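Local coordinates for lysyl-trna-dependent l-ysyl-phosphatidylgycerol synthase (Bacillus licheniformis, PDB 4V36), which catalyses the transfer of lysine from lysyl-tRNA to phosphatidylglycerol, giving the lysylated membrane lipid linked to bacterial resistance, at residues 35-40 / 183-188; 51-56 / 66-71; 189-194 / 209-214. All blocks are in the same frame, centred on the assembly; numbering follows the deposited sequence. Where two conformers were deposited one is given.

Contact 1: 35-40 / 183-188. With LYN (2,6-diamino-hexanoic acid amide), chain C.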
loop_
_atom_site.group_PDB
_atom_site.type_symbol
_atom_site.label_atom_id
_atom_site.label_comp_id
_atom_site.label_asym_id
_atom_site.label_seq_id
_atom_site.Cartn_x
_atom_site.Cartn_y
_atom_site.Cartn_z
ATOM N N GLY A 35 -7.892 -2.228 -5.549
ATOM C CA GLY A 35 -8.709 -2.876 -6.558
ATOM C C GLY A 35 -9.378 -1.888 -7.497
ATOM O O GLY A 35 -9.883 -2.268 -8.552
ATOM N N PHE A 36 -9.378 -0.614 -7.116
ATOM C CA PHE A 36 -9.993 0.423 -7.938
ATOM C C PHE A 36 -9.052 0.905 -9.039
ATOM O O PHE A 36 -9.402 1.788 -9.821
ATOM C CB PHE A 36 -10.432 1.606 -7.071
ATOM C CG PHE A 36 -11.564 1.285 -6.137
ATOM C CD1 PHE A 36 -12.844 1.075 -6.627
ATOM C CD2 PHE A 36 -11.352 1.202 -4.771
ATOM C CE1 PHE A 36 -13.889 0.780 -5.771
ATOM C CE2 PHE A 36 -12.394 0.910 -3.910
ATOM C CZ PHE A 36 -13.663 0.699 -4.411
ATOM N N LEU A 37 -7.857 0.323 -9.092
ATOM C CA LEU A 37 -6.897 0.644 -10.143
ATOM C C LEU A 37 -7.272 -0.057 -11.442
ATOM O O LEU A 37 -6.855 0.354 -12.524
ATOM C CB LEU A 37 -5.480 0.253 -9.720
ATOM C CG LEU A 37 -4.844 1.073 -8.596
ATOM C CD1 LEU A 37 -3.475 0.514 -8.229
ATOM C CD2 LEU A 37 -4.737 2.537 -8.995
ATOM N N GLY A 38 -8.058 -1.123 -11.322
ATOM C CA GLY A 38 -8.531 -1.866 -12.476
ATOM C C GLY A 38 -7.459 -2.697 -13.156
ATOM O O GLY A 38 -7.594 -3.056 -14.326
ATOM N N ASP A 39 -6.394 -3.005 -12.424
ATOM C CA ASP A 39 -5.287 -3.775 -12.981
ATOM C C ASP A 39 -5.176 -5.149 -12.330
ATOM O O ASP A 39 -4.170 -5.842 -12.485
ATOM C CB ASP A 39 -3.972 -3.009 -12.825
ATOM C CG ASP A 39 -3.600 -2.773 -11.372
ATOM O OD1 ASP A 39 -4.503 -2.823 -10.509
ATOM O OD2 ASP A 39 -2.407 -2.531 -11.095
ATOM N N LYS A 40 -6.213 -5.534 -11.596
ATOM C CA LYS A 40 -6.261 -6.841 -10.953
ATOM C C LYS A 40 -7.615 -7.503 -11.175
ATOM O O LYS A 40 -8.649 -6.836 -11.155
ATOM C CB LYS A 40 -5.977 -6.718 -9.456
ATOM C CG LYS A 40 -4.534 -6.382 -9.122
ATOM C CD LYS A 40 -4.369 -6.069 -7.646
ATOM C CE LYS A 40 -5.090 -4.784 -7.277
ATOM N NZ LYS A 40 -4.553 -3.619 -8.033
ATOM N N LEU A 183 1.094 -1.022 -5.757
ATOM C CA LEU A 183 1.280 0.414 -5.593
ATOM C C LEU A 183 0.255 1.169 -6.425
ATOM O O LEU A 183 -0.224 0.666 -7.441
ATOM C CB LEU A 183 2.697 0.832 -5.995
ATOM C CG LEU A 183 3.855 0.219 -5.201
ATOM C CD1 LEU A 183 5.194 0.629 -5.793
ATOM C CD2 LEU A 183 3.776 0.614 -3.737
ATOM N N GLY A 184 -0.084 2.376 -5.992
ATOM C CA GLY A 184 -1.032 3.190 -6.726
ATOM C C GLY A 184 -0.359 4.041 -7.781
ATOM O O GLY A 184 0.856 4.243 -7.755
ATOM N N PHE A 185 -1.154 4.530 -8.724
ATOM C CA PHE A 185 -0.661 5.444 -9.742
ATOM C C PHE A 185 -1.713 6.508 -10.032
ATOM O O PHE A 185 -2.835 6.434 -9.531
ATOM C CB PHE A 185 -0.280 4.689 -11.021
ATOM C CG PHE A 185 -1.332 3.730 -11.508
ATOM C CD1 PHE A 185 -2.359 4.161 -12.330
ATOM C CD2 PHE A 185 -1.281 2.389 -11.156
ATOM C CE1 PHE A 185 -3.323 3.277 -12.784
ATOM C CE2 PHE A 185 -2.241 1.502 -11.605
ATOM C CZ PHE A 185 -3.263 1.946 -12.421
ATOM N N PHE A 186 -1.345 7.495 -10.839
ATOM C CA PHE A 186 -2.239 8.605 -11.136
ATOM C C PHE A 186 -3.311 8.206 -12.147
ATOM O O PHE A 186 -3.113 8.337 -13.356
ATOM C CB PHE A 186 -1.444 9.806 -11.654
ATOM C CG PHE A 186 -2.182 11.112 -11.550
ATOM C CD1 PHE A 186 -3.120 11.472 -12.505
ATOM C CD2 PHE A 186 -1.933 11.980 -10.501
ATOM C CE1 PHE A 186 -3.801 12.673 -12.410
ATOM C CE2 PHE A 186 -2.609 13.183 -10.402
ATOM C CZ PHE A 186 -3.543 13.530 -11.358
ATOM N N GLN A 187 -4.437 7.710 -11.646
ATOM C CA GLN A 187 -5.602 7.452 -12.484
ATOM C C GLN A 187 -6.796 8.236 -11.957
ATOM O O GLN A 187 -7.104 8.191 -10.767
ATOM C CB GLN A 187 -5.935 5.961 -12.536
ATOM C CG GLN A 187 -7.118 5.645 -13.438
ATOM C CD GLN A 187 -7.711 4.280 -13.173
ATOM O OE1 GLN A 187 -8.580 4.125 -12.315
ATOM N NE2 GLN A 187 -7.247 3.278 -13.911
ATOM N N GLU A 188 -7.466 8.948 -12.855
ATOM C CA GLU A 188 -8.557 9.841 -12.485
ATOM C C GLU A 188 -9.720 9.109 -11.815
ATOM O O GLU A 188 -10.249 9.581 -10.811
ATOM C CB GLU A 188 -9.039 10.596 -13.722
ATOM C CG GLU A 188 -7.937 11.421 -14.372
ATOM C CD GLU A 188 -8.297 11.894 -15.763
ATOM O OE1 GLU A 188 -9.402 11.563 -16.241
ATOM O OE2 GLU A 188 -7.469 12.598 -16.379
HETATM N N LYN C . 3.555 7.874 -4.720
HETATM C CA LYN C . 3.400 6.725 -5.595
HETATM C CB LYN C . 4.728 6.426 -6.286
HETATM C CG LYN C . 4.654 5.184 -7.165
HETATM C CD LYN C . 5.617 5.287 -8.343
HETATM C CE LYN C . 7.065 5.394 -7.880
HETATM N NZ LYN C . 7.959 5.529 -9.062
HETATM C C LYN C . 2.951 5.533 -4.800
HETATM O O LYN C . 3.462 5.310 -3.713
HETATM N NT LYN C . 1.993 4.751 -5.297
#
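Leu37 meets the ring of Phe185 with both of its methyl groups, bringing together two loops of a chain whose family belongs to the acetyltransferase clan, consistent with a GNAT-like fold. One loop follows helix 16-25; the other leads into helix 188-191 and lines the pocket of the bound lysine amide. Contact begins at the root of the leucine, where Leu37 CB lies 3.9 Å from Phe185 CZ. The next atom, Leu37 CG, is 4.0 Å from Phe185 CE2, and beyond it the branches part. Leu37 CD2 passes over the ring face in a CH-pi contact, 3.9 Å from the Phe185 centroid and displaced toward the rim. The other branch reaches further, with Leu37 CD1 packed against Phe185 CE2 and 3.3 Å from Leu183 O.

Asp39 approaches the same ring from its edge, its carboxylate plane nearly perpendicular to that of Phe185. The carboxylate is well held: OD2 accepts from Phe181 N, while Asp39 OD1 is met on its syn side by Lys40 NZ at 2.6 Å in a salt bridge. Lys40 NZ also donates to Leu34 O and Phe181 O.

Further along, the extended side chain of Gln187, with CG anti to the backbone N (chi1 -178°), spans the gap between the loops. Its NE2 makes a weak, bent bond of 3.3 Å to Leu37 O (135° at the hydrogen), while OE1 weakly caps Tyr190 N. On the ligand side, the amide nitrogen NT of the lysine amide donates to Gly184 O over 2.8 Å, with 146° at the hydrogen.

Contact 2: 51-56 / 66-71; sequences LIQFAK and DPSGRE
The pyrrolidine ring of Pro67 lies alongside Ile52, both pointing the same way, with Pro67 CG 4.0 Å from Ile52 CG1. That branch of the isoleucine sits beside its own backbone N (chi1 -76°), which lays it next to the proline. At the rim of this ring, Pro67 CB is 3.6 Å from Leu51 O. The phenyl ring of Phe54, further along the strand, has Ile52 O in plane at its edge and meets the ring of Phe81 with the planes about 60° apart.

Two backbone bonds make Leu51 and Ser68 an antiparallel hydrogen-bonded pair: Leu51 N donates to Ser68 O over 2.9 Å, and Ser68 N returns a straighter bond to Leu51 O of the same length. Leu51 O is also 3.2 Å from Pro67 CA in a CA-H...O contact, and a water near Ser68 OG adds a weak bond to the same oxygen. The serine hydroxyl itself is tied to Ser32 OG. A second water accepts from Gln53 N at 3.2 Å and lies close to Asp66 O, bridging the two segments next to the bonded pair; the backbone of Gln53 is also hydrogen-bonded to Leu64.

The arrangement is the open end of the beta hairpin formed by strands 50-57 and 60-69. Strand 41-44 covers the other edge of 50-57, Ile52 pairing with Phe43 and Phe54 with Arg41. Leu51 and Ser68 share one face of the sheet and pack on Phe22 of helix 16-25, whereas Ile52 and Pro67 both rest on Val77 of helix 74-87, which lies against the opposite face.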
loop_
_atom_site.group_PDB
_atom_site.type_symbol
_atom_site.label_atom_id
_atom_site.label_comp_id
_atom_site.label_asym_id
_atom_site.label_seq_id
_atom_site.Cartn_x
_atom_site.Cartn_y
_atom_site.Cartn_z
ATOM N N LEU A 51 -13.498 -12.067 -0.939
ATOM C CA LEU A 51 -12.965 -11.670 -2.238
ATOM C C LEU A 51 -11.444 -11.784 -2.320
ATOM O O LEU A 51 -10.728 -11.361 -1.412
ATOM C CB LEU A 51 -13.387 -10.235 -2.559
ATOM C CG LEU A 51 -12.736 -9.591 -3.783
ATOM C CD1 LEU A 51 -13.140 -10.317 -5.056
ATOM C CD2 LEU A 51 -13.092 -8.117 -3.865
ATOM N N ILE A 52 -10.960 -12.351 -3.419
ATOM C CA ILE A 52 -9.529 -12.429 -3.682
ATOM C C ILE A 52 -9.154 -11.620 -4.921
ATOM O O ILE A 52 -9.678 -11.855 -6.011
ATOM C CB ILE A 52 -9.064 -13.888 -3.865
ATOM C CG1 ILE A 52 -8.979 -14.591 -2.510
ATOM C CG2 ILE A 52 -7.713 -13.937 -4.563
ATOM C CD1 ILE A 52 -8.423 -15.998 -2.589
ATOM N N GLN A 53 -8.253 -10.660 -4.743
ATOM C CA GLN A 53 -7.744 -9.869 -5.858
ATOM C C GLN A 53 -6.393 -10.420 -6.300
ATOM O O GLN A 53 -5.549 -10.745 -5.466
ATOM C CB GLN A 53 -7.620 -8.397 -5.466
ATOM C CG GLN A 53 -8.887 -7.807 -4.877
ATOM C CD GLN A 53 -8.736 -6.342 -4.519
ATOM O OE1 GLN A 53 -7.849 -5.653 -5.026
ATOM N NE2 GLN A 53 -9.605 -5.857 -3.638
ATOM N N PHE A 54 -6.186 -10.521 -7.608
ATOM C CA PHE A 54 -4.968 -11.134 -8.120
ATOM C C PHE A 54 -4.604 -10.660 -9.521
ATOM O O PHE A 54 -5.384 -9.977 -10.184
ATOM C CB PHE A 54 -5.109 -12.659 -8.120
ATOM C CG PHE A 54 -6.152 -13.172 -9.073
ATOM C CD1 PHE A 54 -7.491 -13.182 -8.716
ATOM C CD2 PHE A 54 -5.794 -13.648 -10.324
ATOM C CE1 PHE A 54 -8.454 -13.654 -9.591
ATOM C CE2 PHE A 54 -6.751 -14.121 -11.203
ATOM C CZ PHE A 54 -8.083 -14.124 -10.835
ATOM N N ALA A 55 -3.408 -11.036 -9.959
ATOM C CA ALA A 55 -2.955 -10.763 -11.316
ATOM C C ALA A 55 -2.327 -12.019 -11.904
ATOM O O ALA A 55 -1.732 -12.819 -11.183
ATOM C CB ALA A 55 -1.969 -9.609 -11.334
ATOM N N LYS A 56 -2.466 -12.193 -13.213
ATOM C CA LYS A 56 -1.961 -13.385 -13.881
ATOM C C LYS A 56 -0.611 -13.125 -14.539
ATOM O O LYS A 56 -0.449 -12.158 -15.283
ATOM C CB LYS A 56 -2.971 -13.880 -14.920
ATOM C CG LYS A 56 -2.558 -15.153 -15.642
ATOM C CD LYS A 56 -3.642 -15.609 -16.608
ATOM C CE LYS A 56 -3.206 -16.834 -17.395
ATOM N NZ LYS A 56 -2.004 -16.554 -18.228
ATOM N N ASP A 66 -4.262 -10.648 1.905
ATOM C CA ASP A 66 -5.268 -11.598 2.361
ATOM C C ASP A 66 -6.609 -11.287 1.695
ATOM O O ASP A 66 -6.772 -10.216 1.112
ATOM C CB ASP A 66 -5.391 -11.548 3.889
ATOM C CG ASP A 66 -4.142 -12.046 4.589
ATOM O OD1 ASP A 66 -3.909 -13.273 4.586
ATOM O OD2 ASP A 66 -3.399 -11.212 5.149
ATOM N N PRO A 67 -7.567 -12.228 1.759
ATOM C CA PRO A 67 -8.890 -11.934 1.198
ATOM C C PRO A 67 -9.581 -10.759 1.887
ATOM O O PRO A 67 -9.222 -10.398 3.008
ATOM C CB PRO A 67 -9.669 -13.232 1.438
ATOM C CG PRO A 67 -8.628 -14.286 1.510
ATOM C CD PRO A 67 -7.450 -13.637 2.174
ATOM N N SER A 68 -10.560 -10.168 1.211
ATOM C CA SER A 68 -11.346 -9.084 1.788
ATOM C C SER A 68 -12.737 -9.588 2.150
ATOM O O SER A 68 -13.237 -10.532 1.540
ATOM C CB SER A 68 -11.444 -7.908 0.815
ATOM O OG SER A 68 -10.159 -7.429 0.456
ATOM N N GLY A 69 -13.358 -8.962 3.145
ATOM C CA GLY A 69 -14.701 -9.331 3.552
ATOM C C GLY A 69 -14.756 -10.035 4.894
ATOM O O GLY A 69 -13.931 -9.781 5.771
ATOM N N ARG A 70 -15.736 -10.920 5.051
ATOM C CA ARG A 70 -15.928 -11.651 6.301
ATOM C C ARG A 70 -14.873 -12.738 6.475
ATOM O O ARG A 70 -14.722 -13.613 5.622
ATOM C CB ARG A 70 -17.328 -12.264 6.353
ATOM N N GLU A 71 -14.156 -12.682 7.594
ATOM C CA GLU A 71 -13.050 -13.598 7.860
ATOM C C GLU A 71 -13.502 -15.050 7.989
ATOM O O GLU A 71 -12.702 -15.972 7.822
ATOM C CB GLU A 71 -12.311 -13.175 9.130
ATOM C CG GLU A 71 -11.779 -11.752 9.096
ATOM C CD GLU A 71 -10.994 -11.395 10.343
ATOM O OE1 GLU A 71 -10.757 -12.296 11.175
ATOM O OE2 GLU A 71 -10.615 -10.214 10.490
HETATM O O HOH W 1 -9.050 -8.401 -1.615
HETATM O O HOH W 2 -6.527 -10.603 -2.084
#

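Contact 3: 189-194 / 209-214; sequences DYLQKA and FMNIMP
Tyr190 and Asn211 cross at about a right angle, with the phenol ring and the amide plane 78° apart. The amide nitrogen comes up obliquely to one flank of the ring, Asn211 ND2 lying 3.4 Å from Tyr190 CE2. Tyr190 reaches this position because CG stands anti to the backbone N (chi1 174°), which carries the ring off the short helix toward the strand. Leu191 makes a looser approach to the same amide.

Met213 also crosses the tyrosine at about a right angle. Its chain is bent at chi2 (-66°) and again at chi3, folding the thioether back toward the helix. Met213 SD thereby sits 3.4 Å from Tyr190 OH, while the terminal methyl turns to Ala194, with Met213 CE 3.9 Å from Ala194 CB. The alanine methyl points at the strand and closes tightly on its backbone, Ala194 CB being 3.2 Å from Ile212 O.

Tyr190 OH and the amide oxygen of Asn211 both find their partners outside these segments. Tyr190 OH is hydrogen-bonded to Asp224 OD2, and Asn211 OD1 accepts from Leu225 N and, weakly, from Asp224 N. Within 189-194, Asp189 O accepts from Lys193 NZ at 3.1 Å and from Gln192 N, the two donors arriving from opposite faces of its plane.

Asp224 and Leu225 line the lysine amide pocket, and the side chain of Asn211 is about 7 Å from the ligand. Through these bonds Tyr190 and Asn211 stand as a probable second shell. Helix 188-191 precedes strand 196-200, which pairs antiparallel with 206-213; it thus packs on the second strand of a beta hairpin beside the lysine amide pocket of a probably GNAT-like fold.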
loop_
_atom_site.group_PDB
_atom_site.type_symbol
_atom_site.label_atom_id
_atom_site.label_comp_id
_atom_site.label_asym_id
_atom_site.label_seq_id
_atom_site.Cartn_x
_atom_site.Cartn_y
_atom_site.Cartn_z
ATOM N N ASP A 189 -10.109 7.960 -12.364
ATOM C CA ASP A 189 -11.145 7.128 -11.753
ATOM C C ASP A 189 -10.775 6.757 -10.321
ATOM O O ASP A 189 -11.590 6.870 -9.405
ATOM C CB ASP A 189 -11.375 5.855 -12.572
ATOM C CG ASP A 189 -12.344 6.062 -13.718
ATOM O OD1 ASP A 189 -13.328 6.809 -13.537
ATOM O OD2 ASP A 189 -12.123 5.473 -14.798
ATOM N N TYR A 190 -9.536 6.313 -10.147
ATOM C CA TYR A 190 -9.020 5.904 -8.848
ATOM C C TYR A 190 -8.999 7.062 -7.855
ATOM O O TYR A 190 -9.331 6.892 -6.681
ATOM C CB TYR A 190 -7.615 5.317 -9.014
ATOM C CG TYR A 190 -6.909 4.983 -7.720
ATOM C CD1 TYR A 190 -7.385 3.986 -6.882
ATOM C CD2 TYR A 190 -5.747 5.651 -7.351
ATOM C CE1 TYR A 190 -6.735 3.673 -5.703
ATOM C CE2 TYR A 190 -5.090 5.344 -6.175
ATOM C CZ TYR A 190 -5.589 4.355 -5.355
ATOM O OH TYR A 190 -4.940 4.045 -4.181
ATOM N N LEU A 191 -8.621 8.241 -8.335
ATOM C CA LEU A 191 -8.492 9.414 -7.477
ATOM C C LEU A 191 -9.840 9.954 -6.996
ATOM O O LEU A 191 -9.903 10.685 -6.007
ATOM C CB LEU A 191 -7.723 10.517 -8.207
ATOM C CG LEU A 191 -6.239 10.234 -8.452
ATOM C CD1 LEU A 191 -5.583 11.389 -9.195
ATOM C CD2 LEU A 191 -5.527 9.960 -7.136
ATOM N N GLN A 192 -10.914 9.597 -7.693
ATOM C CA GLN A 192 -12.254 10.039 -7.312
ATOM C C GLN A 192 -12.830 9.195 -6.177
ATOM O O GLN A 192 -13.886 9.512 -5.632
ATOM C CB GLN A 192 -13.201 9.990 -8.516
ATOM C CG GLN A 192 -12.831 10.924 -9.660
ATOM C CD GLN A 192 -13.180 12.373 -9.382
ATOM O OE1 GLN A 192 -13.778 12.699 -8.357
ATOM N NE2 GLN A 192 -12.811 13.254 -10.303
ATOM N N LYS A 193 -12.127 8.124 -5.821
ATOM C CA LYS A 193 -12.645 7.145 -4.872
ATOM C C LYS A 193 -12.308 7.463 -3.415
ATOM O O LYS A 193 -12.736 6.752 -2.506
ATOM C CB LYS A 193 -12.115 5.751 -5.218
ATOM C CG LYS A 193 -12.545 5.235 -6.580
ATOM C CD LYS A 193 -14.027 4.915 -6.603
ATOM C CE LYS A 193 -14.446 4.341 -7.947
ATOM N NZ LYS A 193 -14.266 5.319 -9.055
ATOM N N ALA A 194 -11.546 8.527 -3.189
ATOM C CA ALA A 194 -11.063 8.831 -1.845
ATOM C C ALA A 194 -10.736 10.312 -1.683
ATOM O O ALA A 194 -10.497 11.006 -2.671
ATOM C CB ALA A 194 -9.836 7.978 -1.530
ATOM N N PHE A 209 0.464 16.621 -2.800
ATOM C CA PHE A 209 -0.836 15.996 -2.576
ATOM C C PHE A 209 -0.718 14.538 -2.149
ATOM O O PHE A 209 0.255 13.856 -2.475
ATOM C CB PHE A 209 -1.712 16.101 -3.829
ATOM C CG PHE A 209 -1.313 15.168 -4.940
ATOM C CD1 PHE A 209 -0.370 15.551 -5.879
ATOM C CD2 PHE A 209 -1.900 13.915 -5.060
ATOM C CE1 PHE A 209 -0.006 14.698 -6.905
ATOM C CE2 PHE A 209 -1.540 13.060 -6.083
ATOM C CZ PHE A 209 -0.594 13.452 -7.008
ATOM N N MET A 210 -1.723 14.073 -1.411
ATOM C CA MET A 210 -1.815 12.682 -0.985
ATOM C C MET A 210 -3.268 12.233 -1.025
ATOM O O MET A 210 -4.169 13.026 -0.760
ATOM C CB MET A 210 -1.259 12.495 0.430
ATOM C CG MET A 210 0.187 12.917 0.618
ATOM S SD MET A 210 0.389 13.979 2.058
ATOM C CE MET A 210 -0.605 15.388 1.573
ATOM N N ASN A 211 -3.500 10.968 -1.354
ATOM C CA ASN A 211 -4.853 10.428 -1.326
ATOM C C ASN A 211 -5.080 9.583 -0.074
ATOM O O ASN A 211 -4.344 8.632 0.188
ATOM C CB ASN A 211 -5.139 9.616 -2.593
ATOM C CG ASN A 211 -4.086 8.559 -2.867
ATOM O OD1 ASN A 211 -2.954 8.658 -2.400
ATOM N ND2 ASN A 211 -4.456 7.542 -3.636
ATOM N N ILE A 212 -6.098 9.948 0.700
ATOM C CA ILE A 212 -6.378 9.296 1.977
ATOM C C ILE A 212 -7.159 7.999 1.789
ATOM O O ILE A 212 -8.289 8.012 1.303
ATOM C CB ILE A 212 -7.170 10.224 2.918
ATOM C CG1 ILE A 212 -6.547 11.621 2.942
ATOM C CG2 ILE A 212 -7.238 9.635 4.318
ATOM C CD1 ILE A 212 -5.123 11.643 3.441
ATOM N N MET A 213 -6.558 6.886 2.196
ATOM C CA MET A 213 -7.139 5.568 1.958
ATOM C C MET A 213 -8.117 5.130 3.044
ATOM O O MET A 213 -7.850 5.309 4.234
ATOM C CB MET A 213 -6.024 4.528 1.814
ATOM C CG MET A 213 -5.092 4.765 0.631
ATOM S SD MET A 213 -5.897 4.595 -0.978
ATOM C CE MET A 213 -6.374 6.287 -1.334
ATOM N N PRO A 214 -9.274 4.588 2.626
ATOM C CA PRO A 214 -10.440 4.303 3.472
ATOM C C PRO A 214 -10.145 3.488 4.728
ATOM O O PRO A 214 -9.217 2.680 4.756
ATOM C CB PRO A 214 -11.357 3.511 2.535
ATOM C CG PRO A 214 -11.010 4.006 1.183
ATOM C CD PRO A 214 -9.529 4.242 1.216
#

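From the N terminus, helix 16-25 leads into 35-40, the first half of contact 1. The chain then makes the hairpin of contact 2, a short local closure, before a long excursion that adds three strands of the sheet, 91-97, 111-122 and 149-153, and several helices returns it to 183-188 and completes contact 1. Contact 2 therefore lies wholly within the long loop of contact 1. Contact 3 follows in series, closing a small loop around strand 196-200. Contact 1 is the bridge: Lys40 packs on Gln53 and Phe54 of contact 2, and Leu37 on Tyr190 of contact 3. Contacts 2 and 3 reach well-separated strands of the same sheet, and their nearest atoms are about 9 Å apart.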